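Local coordinates for protein protease VII (Escherichia coli, PDB 1I78) that probably cleaves polypeptides at the bacterial surface as an omptin-family endopeptidase embedded in the outer membrane, folded as an antiparallel beta barrel, at residues D10-D15 with G54-D59; Y126-M131 with I181-S186; S186-D191 with G238-P243; G196-S201 with Y231-N236. The protein carries 3 engineered substitutions. One frame throughout, in Å; residues are numbered along the deposited sequence.

Contact 1: residues D10-D15 with G54-D59; sequences DNINAD and GAINWD
Asp15 and Ala55 exchange two backbone hydrogen bonds, of which Ala55 N to Asp15 O is the shorter at 2.7 Å. The backbones pair as antiparallel strands. Asn57 N gives a nearly straight bond to Asn13 O at 2.9 Å, and Asn13 N returns one to Asn57 O. At the other end Asp59 N reaches Asn11 O at 2.9 Å. The CB atoms of Asn11 and Asp59 also touch there.

Asn13 and Asn57 add a side-chain hydrogen bond. Asn57 ND2 donates to Asn13 OD1 at 3.2 Å. The donor lies in the carbonyl plane of the Asn13 amide and uses a lone pair of OD1. That oxygen in turn lies close to the plane of the Asn57 amide. The two amides are still turned 40° against each other, and the Asn13 amide also lies against Asn57 CB. Asn13 CG sits between its own backbone N and carbonyl carbon (chi1 72°). This brings the amide over to its neighbour. The other end of Asn57 is also used, because OD1 accepts a weak hydrogen bond from Lys117.

Ile12, Ala14, Ile56 and Trp58 occupy the other face. Ile12 runs beside Trp58, and its CD1 meets Trp58 CD1 at 3.7 Å. Ile56 CG2 lies over one face of the indole, toward its rim. This split of polar and apolar faces is that of a membrane barrel wall.

Asp15 OD1 bonds Tyr248 OH, and Asp59 OD1 bonds Ser65 OG. The segments belong to the hairpin of strands 12-31 and 37-58. Strand 272-296 pairs with the first through Ala14 and Tyr295. Strand 64-85 flanks the second, where Trp58 packs on Ile66.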
loop_
_atom_site.group_PDB
_atom_site.type_symbol
_atom_site.label_atom_id
_atom_site.label_comp_id
_atom_site.label_asym_id
_atom_site.label_seq_id
_atom_site.Cartn_x
_atom_site.Cartn_y
_atom_site.Cartn_z
ATOM N N ASP A 10 -0.503 -33.703 -1.454
ATOM C CA ASP A 10 -0.356 -33.955 -0.029
ATOM C C ASP A 10 0.507 -32.877 0.664
ATOM O O ASP A 10 0.223 -32.485 1.798
ATOM C CB ASP A 10 0.266 -35.351 0.149
ATOM C CG ASP A 10 0.711 -35.632 1.576
ATOM O OD1 ASP A 10 -0.160 -35.776 2.464
ATOM O OD2 ASP A 10 1.940 -35.710 1.804
ATOM N N ASN A 11 1.546 -32.403 -0.026
ATOM C CA ASN A 11 2.463 -31.387 0.506
ATOM C C ASN A 11 1.816 -30.027 0.748
ATOM O O ASN A 11 1.570 -29.281 -0.189
ATOM C CB ASN A 11 3.633 -31.186 -0.456
ATOM C CG ASN A 11 4.451 -32.440 -0.653
ATOM O OD1 ASN A 11 3.908 -33.542 -0.765
ATOM N ND2 ASN A 11 5.768 -32.280 -0.714
ATOM N N ILE A 12 1.567 -29.693 2.007
ATOM C CA ILE A 12 0.956 -28.414 2.337
ATOM C C ILE A 12 1.604 -27.813 3.574
ATOM O O ILE A 12 2.076 -28.530 4.458
ATOM C CB ILE A 12 -0.558 -28.574 2.603
ATOM C CG1 ILE A 12 -1.233 -29.205 1.384
ATOM C CG2 ILE A 12 -1.189 -27.218 2.911
ATOM C CD1 ILE A 12 -2.716 -29.452 1.563
ATOM N N ASN A 13 1.646 -26.490 3.625
ATOM C CA ASN A 13 2.205 -25.815 4.778
ATOM C C ASN A 13 1.397 -24.559 5.007
ATOM O O ASN A 13 0.939 -23.936 4.060
ATOM C CB ASN A 13 3.691 -25.490 4.569
ATOM C CG ASN A 13 3.926 -24.368 3.582
ATOM O OD1 ASN A 13 3.572 -23.221 3.830
ATOM N ND2 ASN A 13 4.538 -24.696 2.457
ATOM N N ALA A 14 1.193 -24.222 6.274
ATOM C CA ALA A 14 0.431 -23.041 6.648
ATOM C C ALA A 14 1.386 -22.040 7.291
ATOM O O ALA A 14 2.433 -22.415 7.818
ATOM C CB ALA A 14 -0.679 -23.421 7.614
ATOM N N ASP A 15 1.010 -20.770 7.254
ATOM C CA ASP A 15 1.845 -19.714 7.789
ATOM C C ASP A 15 0.962 -18.676 8.467
ATOM O O ASP A 15 0.133 -18.048 7.816
ATOM C CB ASP A 15 2.607 -19.072 6.629
ATOM C CG ASP A 15 3.721 -18.159 7.088
ATOM O OD1 ASP A 15 3.482 -17.326 7.996
ATOM O OD2 ASP A 15 4.834 -18.268 6.523
ATOM N N GLY A 54 -1.274 -14.235 7.062
ATOM C CA GLY A 54 -1.325 -15.677 6.872
ATOM C C GLY A 54 -1.173 -16.188 5.438
ATOM O O GLY A 54 -1.465 -15.484 4.466
ATOM N N ALA A 55 -0.708 -17.425 5.305
ATOM C CA ALA A 55 -0.525 -18.018 3.988
ATOM C C ALA A 55 -0.726 -19.526 3.972
ATOM O O ALA A 55 -0.475 -20.216 4.962
ATOM C CB ALA A 55 0.855 -17.695 3.451
ATOM N N ILE A 56 -1.186 -20.024 2.830
ATOM C CA ILE A 56 -1.398 -21.442 2.646
ATOM C C ILE A 56 -0.641 -21.781 1.378
ATOM O O ILE A 56 -0.849 -21.160 0.333
ATOM C CB ILE A 56 -2.893 -21.775 2.486
ATOM C CG1 ILE A 56 -3.662 -21.243 3.698
ATOM C CG2 ILE A 56 -3.086 -23.292 2.383
ATOM C CD1 ILE A 56 -5.166 -21.217 3.525
ATOM N N ASN A 57 0.262 -22.748 1.482
ATOM C CA ASN A 57 1.052 -23.158 0.342
ATOM C C ASN A 57 0.846 -24.620 -0.007
ATOM O O ASN A 57 0.898 -25.501 0.862
ATOM C CB ASN A 57 2.536 -22.900 0.608
ATOM C CG ASN A 57 2.893 -21.423 0.551
ATOM O OD1 ASN A 57 2.926 -20.822 -0.531
ATOM N ND2 ASN A 57 3.157 -20.829 1.718
ATOM N N TRP A 58 0.604 -24.866 -1.291
ATOM C CA TRP A 58 0.412 -26.217 -1.801
ATOM C C TRP A 58 1.609 -26.521 -2.688
ATOM O O TRP A 58 1.770 -25.906 -3.736
ATOM C CB TRP A 58 -0.871 -26.310 -2.644
ATOM C CG TRP A 58 -2.172 -26.134 -1.892
ATOM C CD1 TRP A 58 -2.910 -27.117 -1.283
ATOM C CD2 TRP A 58 -2.923 -24.915 -1.726
ATOM N NE1 TRP A 58 -4.076 -26.589 -0.759
ATOM C CE2 TRP A 58 -4.109 -25.244 -1.016
ATOM C CE3 TRP A 58 -2.712 -23.579 -2.110
ATOM C CZ2 TRP A 58 -5.083 -24.284 -0.687
ATOM C CZ3 TRP A 58 -3.684 -22.622 -1.780
ATOM C CH2 TRP A 58 -4.855 -22.984 -1.076
ATOM N N ASP A 59 2.470 -27.438 -2.259
ATOM C CA ASP A 59 3.621 -27.813 -3.077
ATOM C C ASP A 59 3.237 -29.045 -3.909
ATOM O O ASP A 59 3.685 -30.159 -3.636
ATOM C CB ASP A 59 4.841 -28.124 -2.206
ATOM C CG ASP A 59 5.332 -26.913 -1.422
ATOM O OD1 ASP A 59 5.413 -25.792 -1.980
ATOM O OD2 ASP A 59 5.654 -27.090 -0.232
#

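Contact 2: residues Y126-M131 with I181-S186; sequences YRLGLM and IGLTGS
Met131 lies across Thr184 on one face of an antiparallel pair of strands in the wall of the omptin beta barrel. The Met131 chain leaves with CG beside the backbone N (chi1 -62°), runs straight on to SD, and bends only at its last torsion. Its CG touches Thr184 CG2 at 3.8 Å, and SD reaches Thr184 CB at the same distance. The two side chains cross at about a right angle. Thr184 is rotated so that OG1 is anti to the backbone N (chi1 -180°). This leaves CG2 as the branch that faces Met131. The hydroxyl turns to the next strand and is hydrogen-bonded to Thr197 OG1.

Further along the same face, the Arg127 chain is bent at chi2 and chi3. Ser186 OG lies at the edge of its guanidinium, near the plane. The separation from Arg127 NH1 to Ser186 OG is 3.6 Å. Trp119 and Asn122 also touch the Arg127 side chain.

The other face is apolar. Leu128 and Leu183 lean toward each other and meet through their CD2 methyls. Leu183 CD2 also rests against Gly129 O. Leu130 is on this side too, on the surface and consistent with a lipid-facing position.

Three of the pairs contain a glycine: Gly129 with Thr184, Gly182 with Met131 and Gly185 with Leu128. Six backbone bonds tie the strands. Strands 97-119 and 192-213 flank the pair. The central rung is nearly straight: Gly129 N donates to Thr184 O at 3.0 Å, with an angle of 173° at the hydrogen.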
loop_
_atom_site.group_PDB
_atom_site.type_symbol
_atom_site.label_atom_id
_atom_site.label_comp_id
_atom_site.label_asym_id
_atom_site.label_seq_id
_atom_site.Cartn_x
_atom_site.Cartn_y
_atom_site.Cartn_z
ATOM N N TYR A 126 17.908 -25.782 0.091
ATOM C CA TYR A 126 17.807 -24.536 -0.667
ATOM C C TYR A 126 16.752 -24.578 -1.767
ATOM O O TYR A 126 16.560 -25.591 -2.436
ATOM C CB TYR A 126 19.168 -24.144 -1.239
ATOM C CG TYR A 126 19.786 -25.170 -2.152
ATOM C CD1 TYR A 126 19.415 -25.247 -3.496
ATOM C CD2 TYR A 126 20.760 -26.055 -1.681
ATOM C CE1 TYR A 126 20.000 -26.172 -4.350
ATOM C CE2 TYR A 126 21.350 -26.986 -2.524
ATOM C CZ TYR A 126 20.967 -27.040 -3.857
ATOM O OH TYR A 126 21.540 -27.968 -4.699
ATOM N N ARG A 127 16.076 -23.447 -1.940
ATOM C CA ARG A 127 14.998 -23.304 -2.907
ATOM C C ARG A 127 15.124 -21.969 -3.640
ATOM O O ARG A 127 15.435 -20.951 -3.026
ATOM C CB ARG A 127 13.669 -23.352 -2.146
ATOM C CG ARG A 127 12.568 -24.125 -2.809
ATOM C CD ARG A 127 11.769 -24.906 -1.779
ATOM N NE ARG A 127 10.447 -24.347 -1.499
ATOM C CZ ARG A 127 10.229 -23.238 -0.800
ATOM N NH1 ARG A 127 11.255 -22.556 -0.300
ATOM N NH2 ARG A 127 8.984 -22.813 -0.597
ATOM N N LEU A 128 14.881 -21.979 -4.948
ATOM C CA LEU A 128 14.938 -20.772 -5.774
ATOM C C LEU A 128 13.796 -20.895 -6.774
ATOM O O LEU A 128 13.756 -21.850 -7.544
ATOM C CB LEU A 128 16.253 -20.705 -6.558
ATOM C CG LEU A 128 17.030 -19.389 -6.730
ATOM C CD1 LEU A 128 17.917 -19.509 -7.956
ATOM C CD2 LEU A 128 16.108 -18.208 -6.874
ATOM N N GLY A 129 12.872 -19.942 -6.782
ATOM C CA GLY A 129 11.775 -20.041 -7.723
ATOM C C GLY A 129 11.248 -18.747 -8.319
ATOM O O GLY A 129 11.293 -17.685 -7.693
ATOM N N LEU A 130 10.754 -18.841 -9.551
ATOM C CA LEU A 130 10.161 -17.698 -10.231
ATOM C C LEU A 130 8.739 -17.597 -9.701
ATOM O O LEU A 130 8.165 -18.600 -9.259
ATOM C CB LEU A 130 10.112 -17.932 -11.737
ATOM C CG LEU A 130 11.457 -18.102 -12.434
ATOM C CD1 LEU A 130 11.225 -18.596 -13.871
ATOM C CD2 LEU A 130 12.211 -16.777 -12.417
ATOM N N MET A 131 8.176 -16.393 -9.729
ATOM C CA MET A 131 6.815 -16.197 -9.271
ATOM C C MET A 131 5.999 -15.412 -10.297
ATOM O O MET A 131 6.540 -14.656 -11.103
ATOM C CB MET A 131 6.780 -15.418 -7.957
ATOM C CG MET A 131 7.451 -16.050 -6.764
ATOM S SD MET A 131 7.297 -14.923 -5.328
ATOM C CE MET A 131 5.580 -15.174 -4.873
ATOM N N ILE A 181 5.364 -10.223 -11.160
ATOM C CA ILE A 181 6.307 -11.318 -11.333
ATOM C C ILE A 181 7.306 -11.197 -10.178
ATOM O O ILE A 181 7.492 -10.106 -9.610
ATOM C CB ILE A 181 7.066 -11.228 -12.675
ATOM C CG1 ILE A 181 7.793 -9.884 -12.763
ATOM C CG2 ILE A 181 6.094 -11.462 -13.824
ATOM C CD1 ILE A 181 8.531 -9.624 -14.066
ATOM N N GLY A 182 7.943 -12.309 -9.820
ATOM C CA GLY A 182 8.895 -12.251 -8.732
ATOM C C GLY A 182 9.955 -13.327 -8.680
ATOM O O GLY A 182 10.092 -14.162 -9.577
ATOM N N LEU A 183 10.712 -13.279 -7.589
ATOM C CA LEU A 183 11.802 -14.206 -7.308
ATOM C C LEU A 183 11.774 -14.460 -5.818
ATOM O O LEU A 183 11.807 -13.527 -5.032
ATOM C CB LEU A 183 13.147 -13.579 -7.671
ATOM C CG LEU A 183 14.057 -14.369 -8.614
ATOM C CD1 LEU A 183 15.437 -13.722 -8.638
ATOM C CD2 LEU A 183 14.148 -15.813 -8.161
ATOM N N THR A 184 11.699 -15.718 -5.421
ATOM C CA THR A 184 11.687 -16.035 -4.003
ATOM C C THR A 184 12.734 -17.121 -3.770
ATOM O O THR A 184 13.148 -17.789 -4.715
ATOM C CB THR A 184 10.279 -16.486 -3.546
ATOM O OG1 THR A 184 10.304 -16.783 -2.145
ATOM C CG2 THR A 184 9.829 -17.703 -4.323
ATOM N N GLY A 185 13.184 -17.274 -2.526
ATOM C CA GLY A 185 14.201 -18.274 -2.237
ATOM C C GLY A 185 14.674 -18.305 -0.796
ATOM O O GLY A 185 14.397 -17.393 -0.016
ATOM N N SER A 186 15.401 -19.360 -0.443
ATOM C CA SER A 186 15.894 -19.530 0.917
ATOM C C SER A 186 16.923 -20.652 1.023
ATOM O O SER A 186 16.777 -21.706 0.409
ATOM C CB SER A 186 14.722 -19.813 1.863
ATOM O OG SER A 186 13.930 -20.901 1.402
#

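Contact 3: residues S186-D191 with G238-P243; sequences SYRYED and GYYVTP
Arg188 meets Tyr240 through a fully extended side chain. Its CG stands opposite the backbone N (chi1 179°), and every later torsion is also close to 180°. Tyr240 turns the other way at its first torsion, with CG beside the backbone N (chi1 -72°). The guanidinium therefore arrives flat over one face of the phenol ring. The two planes are only 7° apart. Arg188 CZ lies 3.4 Å from the centroid of the Tyr240 ring, almost directly above it. This is a stacked cation-pi pair, with NH2 over CG and NH1 over the far side near CZ.

Two more bonds hold the guanidinium from its own strand end. Arg188 NH2 forms a salt bridge with Asp191 OD1 at 3.2 Å. OD1 uses its anti lone pair and lies near the guanidinium plane. Arg188 NE donates to Glu190 O at 3.1 Å. Together they would fix the rotation of the group and hold it parallel to the ring.

The backbone adds one link between the segments. Tyr240 N donates to Asp191 O at 2.8 Å. The same oxygen lies at the edge of the Tyr240 ring, and Tyr239 CD1 also touches it. The Tyr239 ring reaches Asp191 CB through CE1. The phenol end of Tyr240 has a partner of its own, since OH is hydrogen-bonded to Glu193 OE1.

Glu190 has a positive phi, and Glu190 and Asp191 have backbone angles close to those of a type II' turn. They join strands 169-189 and 192-213. Such tight turns close the periplasmic ends of outer-membrane beta barrels, and here the turn is braced against strand 219-242.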
loop_
_atom_site.group_PDB
_atom_site.type_symbol
_atom_site.label_atom_id
_atom_site.label_comp_id
_atom_site.label_asym_id
_atom_site.label_seq_id
_atom_site.Cartn_x
_atom_site.Cartn_y
_atom_site.Cartn_z
ATOM N N SER A 186 15.401 -19.360 -0.443
ATOM C CA SER A 186 15.894 -19.530 0.917
ATOM C C SER A 186 16.923 -20.652 1.023
ATOM O O SER A 186 16.777 -21.706 0.409
ATOM C CB SER A 186 14.722 -19.813 1.863
ATOM O OG SER A 186 13.930 -20.901 1.402
ATOM N N TYR A 187 17.968 -20.414 1.807
ATOM C CA TYR A 187 19.024 -21.390 2.005
ATOM C C TYR A 187 18.962 -21.883 3.441
ATOM O O TYR A 187 18.608 -21.137 4.354
ATOM C CB TYR A 187 20.381 -20.757 1.734
ATOM C CG TYR A 187 21.495 -21.761 1.607
ATOM C CD1 TYR A 187 21.649 -22.515 0.446
ATOM C CD2 TYR A 187 22.403 -21.954 2.642
ATOM C CE1 TYR A 187 22.690 -23.436 0.317
ATOM C CE2 TYR A 187 23.442 -22.871 2.529
ATOM C CZ TYR A 187 23.585 -23.608 1.366
ATOM O OH TYR A 187 24.625 -24.507 1.254
ATOM N N ARG A 188 19.324 -23.141 3.645
ATOM C CA ARG A 188 19.262 -23.715 4.976
ATOM C C ARG A 188 20.535 -24.408 5.436
ATOM O O ARG A 188 21.036 -25.320 4.778
ATOM C CB ARG A 188 18.094 -24.700 5.043
ATOM C CG ARG A 188 17.929 -25.380 6.388
ATOM C CD ARG A 188 16.783 -26.383 6.370
ATOM N NE ARG A 188 16.562 -26.957 7.693
ATOM C CZ ARG A 188 15.546 -27.753 8.016
ATOM N NH1 ARG A 188 14.630 -28.088 7.118
ATOM N NH2 ARG A 188 15.447 -28.214 9.256
ATOM N N TYR A 189 21.060 -23.963 6.572
ATOM C CA TYR A 189 22.246 -24.577 7.153
ATOM C C TYR A 189 21.846 -25.134 8.518
ATOM O O TYR A 189 21.486 -24.382 9.427
ATOM C CB TYR A 189 23.376 -23.564 7.315
ATOM C CG TYR A 189 24.615 -24.187 7.918
ATOM C CD1 TYR A 189 25.264 -25.248 7.278
ATOM C CD2 TYR A 189 25.113 -23.751 9.151
ATOM C CE1 TYR A 189 26.372 -25.867 7.850
ATOM C CE2 TYR A 189 26.225 -24.361 9.733
ATOM C CZ TYR A 189 26.848 -25.423 9.078
ATOM O OH TYR A 189 27.933 -26.052 9.658
ATOM N N GLU A 190 21.906 -26.455 8.653
ATOM C CA GLU A 190 21.520 -27.126 9.894
ATOM C C GLU A 190 20.014 -26.899 10.072
ATOM O O GLU A 190 19.224 -27.360 9.250
ATOM C CB GLU A 190 22.296 -26.553 11.086
ATOM C CG GLU A 190 23.802 -26.475 10.874
ATOM C CD GLU A 190 24.573 -27.548 11.624
ATOM O OE1 GLU A 190 24.312 -27.733 12.834
ATOM O OE2 GLU A 190 25.451 -28.195 11.009
ATOM N N ASP A 191 19.613 -26.194 11.129
ATOM C CA ASP A 191 18.190 -25.927 11.356
ATOM C C ASP A 191 17.883 -24.450 11.220
ATOM O O ASP A 191 16.796 -24.000 11.570
ATOM C CB ASP A 191 17.749 -26.398 12.745
ATOM C CG ASP A 191 17.699 -27.914 12.861
ATOM O OD1 ASP A 191 17.053 -28.557 12.000
ATOM O OD2 ASP A 191 18.297 -28.459 13.819
ATOM N N GLY A 238 14.696 -17.705 10.162
ATOM C CA GLY A 238 13.959 -18.603 11.025
ATOM C C GLY A 238 14.712 -19.836 11.472
ATOM O O GLY A 238 15.806 -20.148 10.983
ATOM N N TYR A 239 14.088 -20.558 12.394
ATOM C CA TYR A 239 14.683 -21.754 12.973
ATOM C C TYR A 239 13.695 -22.917 13.014
ATOM O O TYR A 239 12.531 -22.747 13.389
ATOM C CB TYR A 239 15.158 -21.423 14.399
ATOM C CG TYR A 239 15.936 -22.516 15.094
ATOM C CD1 TYR A 239 17.230 -22.853 14.684
ATOM C CD2 TYR A 239 15.386 -23.206 16.180
ATOM C CE1 TYR A 239 17.960 -23.850 15.340
ATOM C CE2 TYR A 239 16.107 -24.206 16.846
ATOM C CZ TYR A 239 17.393 -24.524 16.422
ATOM O OH TYR A 239 18.103 -25.512 17.078
ATOM N N TYR A 240 14.154 -24.099 12.623
ATOM C CA TYR A 240 13.286 -25.266 12.675
ATOM C C TYR A 240 13.273 -25.837 14.086
ATOM O O TYR A 240 14.174 -26.577 14.473
ATOM C CB TYR A 240 13.738 -26.337 11.675
ATOM C CG TYR A 240 13.461 -25.947 10.241
ATOM C CD1 TYR A 240 14.266 -25.009 9.591
ATOM C CD2 TYR A 240 12.355 -26.461 9.555
ATOM C CE1 TYR A 240 13.982 -24.589 8.305
ATOM C CE2 TYR A 240 12.064 -26.049 8.268
ATOM C CZ TYR A 240 12.883 -25.106 7.647
ATOM O OH TYR A 240 12.598 -24.651 6.380
ATOM N N VAL A 241 12.266 -25.462 14.866
ATOM C CA VAL A 241 12.144 -25.970 16.221
ATOM C C VAL A 241 11.871 -27.477 16.154
ATOM O O VAL A 241 12.384 -28.238 16.966
ATOM C CB VAL A 241 11.022 -25.253 16.977
ATOM C CG1 VAL A 241 10.746 -25.957 18.296
ATOM C CG2 VAL A 241 11.429 -23.815 17.234
ATOM N N THR A 242 11.048 -27.901 15.196
ATOM C CA THR A 242 10.776 -29.328 14.997
ATOM C C THR A 242 11.060 -29.598 13.523
ATOM O O THR A 242 11.304 -28.669 12.755
ATOM C CB THR A 242 9.314 -29.721 15.312
ATOM O OG1 THR A 242 8.435 -29.151 14.332
ATOM C CG2 THR A 242 8.925 -29.246 16.703
ATOM N N PRO A 243 11.042 -30.869 13.102
ATOM C CA PRO A 243 11.325 -31.082 11.679
ATOM C C PRO A 243 10.386 -30.299 10.765
ATOM O O PRO A 243 10.801 -29.839 9.697
ATOM C CB PRO A 243 11.175 -32.593 11.524
ATOM C CG PRO A 243 11.610 -33.104 12.869
ATOM C CD PRO A 243 10.904 -32.153 13.810
#

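Contact 4: residues G196-S201 with Y231-N236; sequences GTFKYS and YSVAVN
Tyr200 and Tyr231 are neighbours on the apolar side of an antiparallel hairpin in the beta barrel, formed by strands 192-213 and 219-242. This side is the more closely packed. The two tyrosines run side by side, and Tyr231 CE2 comes to the edge of the Tyr200 ring, 3.6 Å from Tyr200 CE1. The rings are oblique, with planes at 52°. Tyr200 CG stands anti to its backbone N (chi1 170°) and Tyr231 CG beside its own; from these different starts the rings end next to each other. Phe198 points the same way as Val233. Its CD2 and CE2 meet both valine methyls, with CE2 3.9 Å from Val233 CG1. Phe198 and Val235 are on the surface, where lipid would be expected.

The other side is looser and polar. The side chains of Lys199 and Ser232 meet at their CB atoms. The lysine chain then runs out straight, and NZ forms a salt bridge with Asp113. The side chains of Thr197 and Ala234 come no nearer than 4.5 Å, CB to CB, and Thr197 OG1 turns to Thr184 OG1. Asn236 ND2 is likewise hydrogen-bonded away from the hairpin, to Glu250.

Four backbone bonds join the strands, two at Thr197 with Ala234 and two at Lys199 with Ser232. One water sits on the polar side. It donates to Thr197 O at 3.1 Å and lies 2.7 Å from Ser232 OG, which is also hydrogen-bonded to Trp253 O.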
loop_
_atom_site.group_PDB
_atom_site.type_symbol
_atom_site.label_atom_id
_atom_site.label_comp_id
_atom_site.label_asym_id
_atom_site.label_seq_id
_atom_site.Cartn_x
_atom_site.Cartn_y
_atom_site.Cartn_z
ATOM N N GLY A 196 14.434 -14.810 1.087
ATOM C CA GLY A 196 14.089 -13.517 0.531
ATOM C C GLY A 196 13.092 -13.628 -0.604
ATOM O O GLY A 196 12.925 -14.687 -1.213
ATOM N N THR A 197 12.420 -12.521 -0.886
ATOM C CA THR A 197 11.444 -12.467 -1.950
ATOM C C THR A 197 11.447 -11.094 -2.591
ATOM O O THR A 197 11.483 -10.071 -1.905
ATOM C CB THR A 197 10.040 -12.747 -1.430
ATOM O OG1 THR A 197 9.977 -14.081 -0.916
ATOM C CG2 THR A 197 9.029 -12.594 -2.549
ATOM N N PHE A 198 11.404 -11.083 -3.918
ATOM C CA PHE A 198 11.374 -9.845 -4.677
ATOM C C PHE A 198 10.215 -9.823 -5.657
ATOM O O PHE A 198 9.986 -10.794 -6.359
ATOM C CB PHE A 198 12.683 -9.674 -5.427
ATOM C CG PHE A 198 13.875 -9.568 -4.525
ATOM C CD1 PHE A 198 14.346 -10.689 -3.840
ATOM C CD2 PHE A 198 14.513 -8.338 -4.330
ATOM C CE1 PHE A 198 15.440 -10.592 -2.972
ATOM C CE2 PHE A 198 15.606 -8.226 -3.465
ATOM C CZ PHE A 198 16.070 -9.361 -2.784
ATOM N N LYS A 199 9.471 -8.722 -5.693
ATOM C CA LYS A 199 8.360 -8.606 -6.626
ATOM C C LYS A 199 8.477 -7.336 -7.431
ATOM O O LYS A 199 9.000 -6.341 -6.952
ATOM C CB LYS A 199 7.007 -8.598 -5.907
ATOM C CG LYS A 199 6.693 -9.879 -5.238
ATOM C CD LYS A 199 5.404 -9.816 -4.449
ATOM C CE LYS A 199 5.208 -11.135 -3.678
ATOM N NZ LYS A 199 3.929 -11.183 -2.927
ATOM N N TYR A 200 7.963 -7.394 -8.656
ATOM C CA TYR A 200 7.952 -6.280 -9.578
ATOM C C TYR A 200 6.666 -6.270 -10.389
ATOM O O TYR A 200 6.117 -7.323 -10.720
ATOM C CB TYR A 200 9.108 -6.369 -10.562
ATOM C CG TYR A 200 8.979 -5.344 -11.674
ATOM C CD1 TYR A 200 9.205 -3.988 -11.420
ATOM C CD2 TYR A 200 8.582 -5.720 -12.968
ATOM C CE1 TYR A 200 9.041 -3.030 -12.416
ATOM C CE2 TYR A 200 8.411 -4.765 -13.976
ATOM C CZ TYR A 200 8.640 -3.423 -13.685
ATOM O OH TYR A 200 8.437 -2.457 -14.635
ATOM N N SER A 201 6.201 -5.073 -10.726
ATOM C CA SER A 201 5.008 -4.930 -11.536
ATOM C C SER A 201 5.025 -3.634 -12.323
ATOM O O SER A 201 5.494 -2.597 -11.843
ATOM C CB SER A 201 3.750 -4.972 -10.676
ATOM O OG SER A 201 2.605 -4.802 -11.499
ATOM N N TYR A 231 7.243 -2.277 -6.615
ATOM C CA TYR A 231 8.441 -3.020 -6.281
ATOM C C TYR A 231 8.258 -3.523 -4.874
ATOM O O TYR A 231 7.562 -2.909 -4.071
ATOM C CB TYR A 231 9.709 -2.143 -6.351
ATOM C CG TYR A 231 9.835 -1.329 -7.621
ATOM C CD1 TYR A 231 9.161 -0.109 -7.763
ATOM C CD2 TYR A 231 10.597 -1.788 -8.701
ATOM C CE1 TYR A 231 9.238 0.636 -8.945
ATOM C CE2 TYR A 231 10.683 -1.047 -9.900
ATOM C CZ TYR A 231 9.996 0.166 -10.010
ATOM O OH TYR A 231 10.070 0.913 -11.172
ATOM N N SER A 232 8.890 -4.643 -4.574
ATOM C CA SER A 232 8.806 -5.206 -3.245
ATOM C C SER A 232 10.074 -5.969 -2.886
ATOM O O SER A 232 10.657 -6.641 -3.735
ATOM C CB SER A 232 7.609 -6.134 -3.159
ATOM O OG SER A 232 7.478 -6.590 -1.836
ATOM N N VAL A 233 10.505 -5.845 -1.633
ATOM C CA VAL A 233 11.680 -6.551 -1.137
ATOM C C VAL A 233 11.369 -7.091 0.251
ATOM O O VAL A 233 10.987 -6.338 1.144
ATOM C CB VAL A 233 12.914 -5.628 -1.034
ATOM C CG1 VAL A 233 14.084 -6.391 -0.417
ATOM C CG2 VAL A 233 13.301 -5.116 -2.415
ATOM N N ALA A 234 11.507 -8.398 0.435
ATOM C CA ALA A 234 11.249 -8.990 1.745
ATOM C C ALA A 234 12.337 -10.008 2.087
ATOM O O ALA A 234 12.842 -10.705 1.206
ATOM C CB ALA A 234 9.854 -9.649 1.776
ATOM N N VAL A 235 12.716 -10.062 3.363
ATOM C CA VAL A 235 13.730 -11.004 3.828
ATOM C C VAL A 235 13.278 -11.590 5.162
ATOM O O VAL A 235 12.602 -10.923 5.958
ATOM C CB VAL A 235 15.138 -10.330 3.986
ATOM C CG1 VAL A 235 15.651 -9.861 2.614
ATOM C CG2 VAL A 235 15.069 -9.144 4.947
ATOM N N ASN A 236 13.638 -12.846 5.392
ATOM C CA ASN A 236 13.259 -13.540 6.616
ATOM C C ASN A 236 14.389 -14.392 7.199
ATOM O O ASN A 236 15.360 -14.738 6.511
ATOM C CB ASN A 236 12.040 -14.424 6.344
ATOM C CG ASN A 236 12.262 -15.382 5.177
ATOM O OD1 ASN A 236 13.085 -16.299 5.249
ATOM N ND2 ASN A 236 11.537 -15.160 4.089
HETATM O O HOH W 1 8.595 -8.995 -1.554
#

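All four contacts belong to one curled antiparallel sheet, the wall of the barrel. Contact 1 closes first along the chain, contact 2 follows, and contact 4 is nested inside the loop closed by contact 3. Contacts 2 and 3 share Ser186 on strand 169-189, with centres about 17 Å apart. Contacts 2 and 4 are nearer, about 10 Å between centres. They join through the pairing of strands 169-189 and 192-213, where Leu183 and Gly185 meet Phe198 and Gly196. Contact 1 touches none of the others; its centre is 16 to 19 Å from theirs. Contacts 1, 2 and 4 pair neighbouring strands; contact 3 reaches past strand 192-213 to strand 219-242, which contact 4 also uses.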